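Local coordinates for protein PA1221 (Pseudomonas aeruginosa, PDB 4DG8) that joins an AMP-binding enzyme domain of the ANL clan to a phosphopantetheine attachment domain, and binds adenosine monophosphate, at residues A[288-291]-A[292-296]; A[63-66]-A[67-70]; A[434-437]-A[438-441]. All blocks are in the same frame, centred on the assembly; numbering follows the deposited sequence.

Contact 1 (A[288-291]-A[292-296]); sequences LSVP and HVRRA
Ser-289 and His-292 meet through their side chains at the start of a helix: Ser-289 OG lies 2.7 Å from His-292 ND1, close to the imidazole plane and at its edge, in a hydrogen bond between the two groups. Two torsions bring the groups together. The serine hydroxyl is trans to its own nitrogen (chi1 163°), while the histidine CG sits beside the backbone N (chi1 -70°), which carries the ring back toward Ser-289. His-292 NE2 makes a weak hydrogen bond with Asp-269 OD1. The backbone follows the same turn, with Val-293 N bonded to Ser-289 O at 3.0 Å and Arg-294 N to Val-290 O at 2.8 Å. CB of Arg-294 passes 3.3 Å from Val-290 O; farther out, Arg-294 NH1 forms a salt bridge with Glu-329 and a hydrogen bond with Leu-328 O. On the buried side, Val-293 CG2 touches Leu-288 CD1 at 4.3 Å, and the leucine side chain comes within about 5 Å of the bound AMP. Ser-289 occupies the N-cap of helix 290-299, the helix of the beta-alpha-beta unit that runs from strand 280-284 to strand 304-309.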
loop_
_atom_site.group_PDB
_atom_site.type_symbol
_atom_site.label_atom_id
_atom_site.label_comp_id
_atom_site.label_asym_id
_atom_site.label_seq_id
_atom_site.Cartn_x
_atom_site.Cartn_y
_atom_site.Cartn_z
ATOM N N LEU A 288 7.832 3.810 13.773
ATOM C CA LEU A 288 8.746 2.716 14.027
ATOM C C LEU A 288 9.065 2.639 15.518
ATOM O O LEU A 288 9.126 3.661 16.222
ATOM C CB LEU A 288 10.039 2.875 13.217
ATOM C CG LEU A 288 9.972 2.977 11.692
ATOM C CD1 LEU A 288 11.393 2.875 11.146
ATOM C CD2 LEU A 288 9.074 1.891 11.086
ATOM N N SER A 289 9.283 1.418 15.986
ATOM C CA SER A 289 9.661 1.176 17.374
ATOM C C SER A 289 11.194 1.185 17.444
ATOM O O SER A 289 11.861 0.267 16.971
ATOM C CB SER A 289 9.113 -0.186 17.819
ATOM O OG SER A 289 9.737 -0.652 18.990
ATOM N N VAL A 290 11.742 2.224 18.056
ATOM C CA VAL A 290 13.178 2.335 18.198
ATOM C C VAL A 290 13.788 1.096 18.881
ATOM O O VAL A 290 14.829 0.612 18.453
ATOM C CB VAL A 290 13.582 3.659 18.900
ATOM C CG1 VAL A 290 15.096 3.719 19.126
ATOM C CG2 VAL A 290 13.103 4.869 18.061
ATOM N N PRO A 291 13.146 0.570 19.930
ATOM C CA PRO A 291 13.778 -0.616 20.535
ATOM C C PRO A 291 13.914 -1.810 19.573
ATOM O O PRO A 291 14.903 -2.544 19.659
ATOM C CB PRO A 291 12.839 -0.956 21.695
ATOM C CG PRO A 291 12.251 0.386 22.085
ATOM C CD PRO A 291 12.052 1.109 20.765
ATOM N N HIS A 292 12.945 -2.004 18.681
ATOM C CA HIS A 292 13.017 -3.100 17.711
ATOM C C HIS A 292 14.040 -2.797 16.587
ATOM O O HIS A 292 14.762 -3.688 16.146
ATOM C CB HIS A 292 11.625 -3.405 17.124
ATOM C CG HIS A 292 10.682 -4.035 18.104
ATOM N ND1 HIS A 292 9.908 -3.300 18.982
ATOM C CD2 HIS A 292 10.395 -5.335 18.350
ATOM C CE1 HIS A 292 9.191 -4.123 19.726
ATOM N NE2 HIS A 292 9.471 -5.363 19.365
ATOM N N VAL A 293 14.105 -1.541 16.140
ATOM C CA VAL A 293 15.096 -1.140 15.140
ATOM C C VAL A 293 16.498 -1.330 15.704
ATOM O O VAL A 293 17.394 -1.801 14.998
ATOM C CB VAL A 293 14.908 0.328 14.662
ATOM C CG1 VAL A 293 16.096 0.782 13.800
ATOM C CG2 VAL A 293 13.603 0.476 13.904
ATOM N N ARG A 294 16.673 -0.969 16.974
ATOM C CA ARG A 294 17.914 -1.180 17.709
ATOM C C ARG A 294 18.251 -2.671 17.729
ATOM O O ARG A 294 19.377 -3.070 17.410
ATOM C CB ARG A 294 17.798 -0.668 19.166
ATOM C CG ARG A 294 18.201 0.801 19.387
ATOM C CD ARG A 294 18.069 1.230 20.868
ATOM N NE ARG A 294 19.176 0.751 21.705
ATOM C CZ ARG A 294 20.302 1.434 21.904
ATOM N NH1 ARG A 294 20.456 2.618 21.326
ATOM N NH2 ARG A 294 21.274 0.944 22.670
ATOM N N ARG A 295 17.287 -3.505 18.116
ATOM C CA ARG A 295 17.592 -4.934 18.193
ATOM C C ARG A 295 18.025 -5.493 16.807
ATOM O O ARG A 295 19.018 -6.250 16.681
ATOM C CB ARG A 295 16.405 -5.704 18.776
ATOM C CG ARG A 295 16.760 -7.113 19.186
ATOM C CD ARG A 295 15.592 -7.880 19.821
ATOM N NE ARG A 295 16.020 -9.247 20.112
ATOM C CZ ARG A 295 15.200 -10.281 20.221
ATOM N NH1 ARG A 295 13.894 -10.106 20.102
ATOM N NH2 ARG A 295 15.684 -11.487 20.463
ATOM N N ALA A 296 17.299 -5.076 15.769
ATOM C CA ALA A 296 17.612 -5.511 14.413
ATOM C C ALA A 296 19.011 -5.063 13.978
ATOM O O ALA A 296 19.841 -5.896 13.604
ATOM C CB ALA A 296 16.538 -5.050 13.398
#

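Contact 2 (A[63-66]-A[67-70]); sequences EQLS and DYLL
Asp-67 lies back against the preceding turn, over the carbonyl groups of Glu-63 and Gln-64. Its CB is 3.0 Å from Gln-64 O. Asp-67 CG, placed beside the backbone N by chi1 of -74°, comes 3.4 Å from Glu-63 O. At the tip, Asp-67 OD2 passes 3.6 Å from Glu-63 O and Asp-67 OD1 3.5 Å from the same oxygen, acceptors all, without bonding. OD1 instead takes a salt bridge from Arg-158 and a hydrogen bond from Ser-155 N. The carboxylate is therefore held by partners outside the helix, and the arginine's charge probably offsets the closeness of Glu-63 O. The backbone is that of an alpha-helix, 55-72 of the AMP-binding domain: Asp-67 N bonds to Glu-63 O and weakly to Gln-64 O, and Leu-69 N bonds to Leu-65 O at 2.9 Å with an N-H...O angle of 165°. On the apolar side, which meets Cys-93, Ala-96 and Ile-97 of helix 88-99, Leu-65 CD1 approaches Tyr-68 CD2 at 4.2 Å, and Leu-65 CG stands 4.4 Å from Leu-69 CG. Ser-66 OG, hydrogen-bonded to Ser-100 OG, is also brushed by the methyl CD1 of Leu-70 at 3.6 Å.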
loop_
_atom_site.group_PDB
_atom_site.type_symbol
_atom_site.label_atom_id
_atom_site.label_comp_id
_atom_site.label_asym_id
_atom_site.label_seq_id
_atom_site.Cartn_x
_atom_site.Cartn_y
_atom_site.Cartn_z
ATOM N N GLU A 63 2.133 -9.516 -23.358
ATOM C CA GLU A 63 1.709 -9.013 -24.668
ATOM C C GLU A 63 0.506 -9.804 -25.171
ATOM O O GLU A 63 -0.474 -9.218 -25.641
ATOM C CB GLU A 63 2.858 -9.052 -25.690
ATOM C CG GLU A 63 3.948 -7.991 -25.453
ATOM C CD GLU A 63 4.978 -7.905 -26.583
ATOM O OE1 GLU A 63 5.336 -8.945 -27.183
ATOM O OE2 GLU A 63 5.424 -6.779 -26.881
ATOM N N GLN A 64 0.564 -11.131 -25.054
ATOM C CA GLN A 64 -0.570 -11.967 -25.487
ATOM C C GLN A 64 -1.882 -11.671 -24.728
ATOM O O GLN A 64 -2.973 -11.449 -25.327
ATOM C CB GLN A 64 -0.206 -13.450 -25.376
ATOM C CG GLN A 64 -1.292 -14.372 -25.895
ATOM C CD GLN A 64 -0.914 -15.829 -25.778
ATOM O OE1 GLN A 64 0.242 -16.164 -25.501
ATOM N NE2 GLN A 64 -1.888 -16.710 -25.982
ATOM N N LEU A 65 -1.773 -11.647 -23.400
ATOM C CA LEU A 65 -2.922 -11.284 -22.583
ATOM C C LEU A 65 -3.433 -9.884 -22.965
ATOM O O LEU A 65 -4.641 -9.633 -23.009
ATOM C CB LEU A 65 -2.569 -11.352 -21.095
ATOM C CG LEU A 65 -3.697 -10.948 -20.143
ATOM C CD1 LEU A 65 -4.957 -11.741 -20.463
ATOM C CD2 LEU A 65 -3.267 -11.180 -18.686
ATOM N N SER A 66 -2.506 -8.974 -23.249
ATOM C CA SER A 66 -2.875 -7.622 -23.642
ATOM C C SER A 66 -3.639 -7.666 -24.956
ATOM O O SER A 66 -4.519 -6.842 -25.188
ATOM C CB SER A 66 -1.649 -6.705 -23.738
ATOM O OG SER A 66 -1.990 -5.444 -24.306
ATOM N N ASP A 67 -3.309 -8.628 -25.813
ATOM C CA ASP A 67 -4.043 -8.784 -27.057
ATOM C C ASP A 67 -5.504 -9.071 -26.739
ATOM O O ASP A 67 -6.425 -8.482 -27.332
ATOM C CB ASP A 67 -3.465 -9.918 -27.896
ATOM C CG ASP A 67 -2.155 -9.561 -28.533
ATOM O OD1 ASP A 67 -1.884 -8.352 -28.678
ATOM O OD2 ASP A 67 -1.403 -10.497 -28.900
ATOM N N TYR A 68 -5.716 -9.976 -25.786
ATOM C CA TYR A 68 -7.089 -10.245 -25.330
ATOM C C TYR A 68 -7.808 -8.996 -24.709
ATOM O O TYR A 68 -8.966 -8.641 -25.065
ATOM C CB TYR A 68 -7.065 -11.441 -24.368
ATOM C CG TYR A 68 -8.351 -11.658 -23.606
ATOM C CD1 TYR A 68 -9.340 -12.504 -24.094
ATOM C CD2 TYR A 68 -8.571 -11.013 -22.392
ATOM C CE1 TYR A 68 -10.512 -12.702 -23.394
ATOM C CE2 TYR A 68 -9.733 -11.197 -21.687
ATOM C CZ TYR A 68 -10.705 -12.043 -22.186
ATOM O OH TYR A 68 -11.872 -12.217 -21.470
ATOM N N LEU A 69 -7.114 -8.317 -23.798
ATOM C CA LEU A 69 -7.680 -7.139 -23.152
ATOM C C LEU A 69 -8.061 -6.067 -24.178
ATOM O O LEU A 69 -9.125 -5.450 -24.092
ATOM C CB LEU A 69 -6.695 -6.553 -22.137
ATOM C CG LEU A 69 -6.244 -7.474 -21.004
ATOM C CD1 LEU A 69 -5.363 -6.695 -20.017
ATOM C CD2 LEU A 69 -7.465 -8.080 -20.300
ATOM N N LEU A 70 -7.179 -5.831 -25.139
ATOM C CA LEU A 70 -7.438 -4.820 -26.149
ATOM C C LEU A 70 -8.587 -5.243 -27.040
ATOM O O LEU A 70 -9.342 -4.400 -27.514
ATOM C CB LEU A 70 -6.187 -4.541 -26.978
ATOM C CG LEU A 70 -5.188 -3.721 -26.168
ATOM C CD1 LEU A 70 -3.840 -3.608 -26.858
ATOM C CD2 LEU A 70 -5.772 -2.347 -25.809
#

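Contact 3 (A[434-437]-A[438-441]); sequences LEQR and FRRQ
Phe-438 turns one ring edge to the turn before it: CD2 is 3.4 Å from Leu-434 O, which lies near the ring plane, and CE2 meets Leu-434 CD1 at 4.3 Å. The buried side chain also touches Pro-472, Leu-475, Leu-476, Cys-447 and Cys-462. Helix 431-439 here rests against strands 444-454 and 457-466 and helix 473-478, an arrangement consistent with the small C-terminal domain of ANL-clan enzymes. Arg-439 leads to a more polar side. Arg-439 NH1 approaches Gln-436 CA at 3.4 Å in the guanidinium plane, and the glutamine amide lies nearly parallel to that plane, 16° away; Gln-436 NE2 and Arg-439 NH1 are both donors and form no bond. Arg-439 NH2 forms only a long salt bridge with Glu-435 OE2, at 3.9 Å, the two planar groups being turned 69° apart. A water lies between them, donating to Glu-435 OE2 at 2.7 Å and weakly accepting from Arg-439 NH1. Stronger partners hold both residues in place: Asp-446 takes Arg-439 NE, and Leu-449 N bonds to Glu-435 OE1. Gln-436 also meets Arg-440: its carbonyl oxygen lies over one face of the guanidinium, offset toward the rim, while Gln-436 CG stands 3.8 Å from Arg-440 NH1.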
loop_
_atom_site.group_PDB
_atom_site.type_symbol
_atom_site.label_atom_id
_atom_site.label_comp_id
_atom_site.label_asym_id
_atom_site.label_seq_id
_atom_site.Cartn_x
_atom_site.Cartn_y
_atom_site.Cartn_z
ATOM N N LEU A 434 -16.738 4.578 11.609
ATOM C CA LEU A 434 -17.192 3.195 11.754
ATOM C C LEU A 434 -17.914 2.996 13.094
ATOM O O LEU A 434 -18.938 2.295 13.198
ATOM C CB LEU A 434 -15.999 2.233 11.609
ATOM C CG LEU A 434 -16.313 0.735 11.684
ATOM C CD1 LEU A 434 -17.356 0.374 10.629
ATOM C CD2 LEU A 434 -15.044 -0.134 11.547
ATOM N N GLU A 435 -17.375 3.647 14.113
ATOM C CA GLU A 435 -17.956 3.645 15.449
ATOM C C GLU A 435 -19.367 4.249 15.412
ATOM O O GLU A 435 -20.339 3.667 15.926
ATOM C CB GLU A 435 -17.057 4.477 16.357
ATOM C CG GLU A 435 -17.220 4.248 17.836
ATOM C CD GLU A 435 -16.097 4.902 18.618
ATOM O OE1 GLU A 435 -15.492 4.217 19.466
ATOM O OE2 GLU A 435 -15.810 6.094 18.369
ATOM N N GLN A 436 -19.463 5.426 14.801
ATOM C CA GLN A 436 -20.736 6.127 14.668
ATOM C C GLN A 436 -21.711 5.248 13.894
ATOM O O GLN A 436 -22.914 5.234 14.168
ATOM C CB GLN A 436 -20.537 7.482 13.979
ATOM C CG GLN A 436 -21.829 8.268 13.735
ATOM C CD GLN A 436 -22.620 8.542 15.013
ATOM O OE1 GLN A 436 -23.829 8.313 15.065
ATOM N NE2 GLN A 436 -21.940 9.041 16.041
ATOM N N ARG A 437 -21.174 4.489 12.945
ATOM C CA ARG A 437 -21.965 3.542 12.173
ATOM C C ARG A 437 -22.542 2.396 13.030
ATOM O O ARG A 437 -23.703 1.997 12.857
ATOM C CB ARG A 437 -21.144 3.008 10.997
ATOM C CG ARG A 437 -21.915 2.064 10.112
ATOM C CD ARG A 437 -21.166 1.736 8.822
ATOM N NE ARG A 437 -22.038 0.934 7.963
ATOM C CZ ARG A 437 -21.632 0.166 6.956
ATOM N NH1 ARG A 437 -20.341 0.074 6.648
ATOM N NH2 ARG A 437 -22.536 -0.519 6.259
ATOM N N PHE A 438 -21.738 1.866 13.952
ATOM C CA PHE A 438 -22.251 0.904 14.924
ATOM C C PHE A 438 -23.350 1.522 15.800
ATOM O O PHE A 438 -24.370 0.884 16.063
ATOM C CB PHE A 438 -21.128 0.343 15.809
ATOM C CG PHE A 438 -20.498 -0.918 15.276
ATOM C CD1 PHE A 438 -21.001 -2.162 15.631
ATOM C CD2 PHE A 438 -19.390 -0.862 14.439
ATOM C CE1 PHE A 438 -20.423 -3.331 15.148
ATOM C CE2 PHE A 438 -18.802 -2.030 13.953
ATOM C CZ PHE A 438 -19.322 -3.264 14.306
ATOM N N ARG A 439 -23.139 2.761 16.247
ATOM C CA ARG A 439 -24.143 3.449 17.067
ATOM C C ARG A 439 -25.526 3.452 16.418
ATOM O O ARG A 439 -26.547 3.400 17.109
ATOM C CB ARG A 439 -23.729 4.895 17.355
ATOM C CG ARG A 439 -22.797 5.065 18.528
ATOM C CD ARG A 439 -22.678 6.528 18.913
ATOM N NE ARG A 439 -21.494 6.755 19.731
ATOM C CZ ARG A 439 -20.270 6.911 19.235
ATOM N NH1 ARG A 439 -20.079 6.872 17.922
ATOM N NH2 ARG A 439 -19.238 7.105 20.047
ATOM N N ARG A 440 -25.548 3.513 15.089
ATOM C CA ARG A 440 -26.793 3.645 14.339
ATOM C C ARG A 440 -27.583 2.340 14.147
ATOM O O ARG A 440 -28.713 2.372 13.644
ATOM C CB ARG A 440 -26.549 4.349 12.993
ATOM C CG ARG A 440 -26.095 5.805 13.134
ATOM C CD ARG A 440 -26.184 6.563 11.819
ATOM N NE ARG A 440 -25.289 6.008 10.811
ATOM C CZ ARG A 440 -24.276 6.670 10.264
ATOM N NH1 ARG A 440 -24.034 7.931 10.614
ATOM N NH2 ARG A 440 -23.513 6.071 9.357
ATOM N N GLN A 441 -27.007 1.201 14.534
ATOM C CA GLN A 441 -27.789 -0.035 14.568
ATOM C C GLN A 441 -28.870 0.138 15.632
ATOM O O GLN A 441 -28.630 0.733 16.689
ATOM C CB GLN A 441 -26.926 -1.258 14.890
ATOM C CG GLN A 441 -25.706 -1.445 14.007
ATOM C CD GLN A 441 -26.063 -1.750 12.561
ATOM O OE1 GLN A 441 -25.676 -1.013 11.652
ATOM N NE2 GLN A 441 -26.793 -2.844 12.341
HETATM O O HOH W 1 -17.083 8.193 17.133
#

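The three contacts each lie along one helix, in series on the chain, and share no element; their centres are 37 to 46 Å apart, with contacts 1 and 2 on opposite sides of the chain's centre. None is wholly core. Contact 2, with four of eight residues buried, falls in mid-helix, where Ser-66 and Asp-67 bond to residues of neighbouring loops. Contact 1, with three buried, sits at a helix start, where a hydroxyl and an imidazole pair directly; it is the one beside the ligand. Contact 3, with two buried, late in its helix, is the most charged; its ion pair is long and bridged weakly by a water, and its firmer side-chain bonds go to strand 444-454.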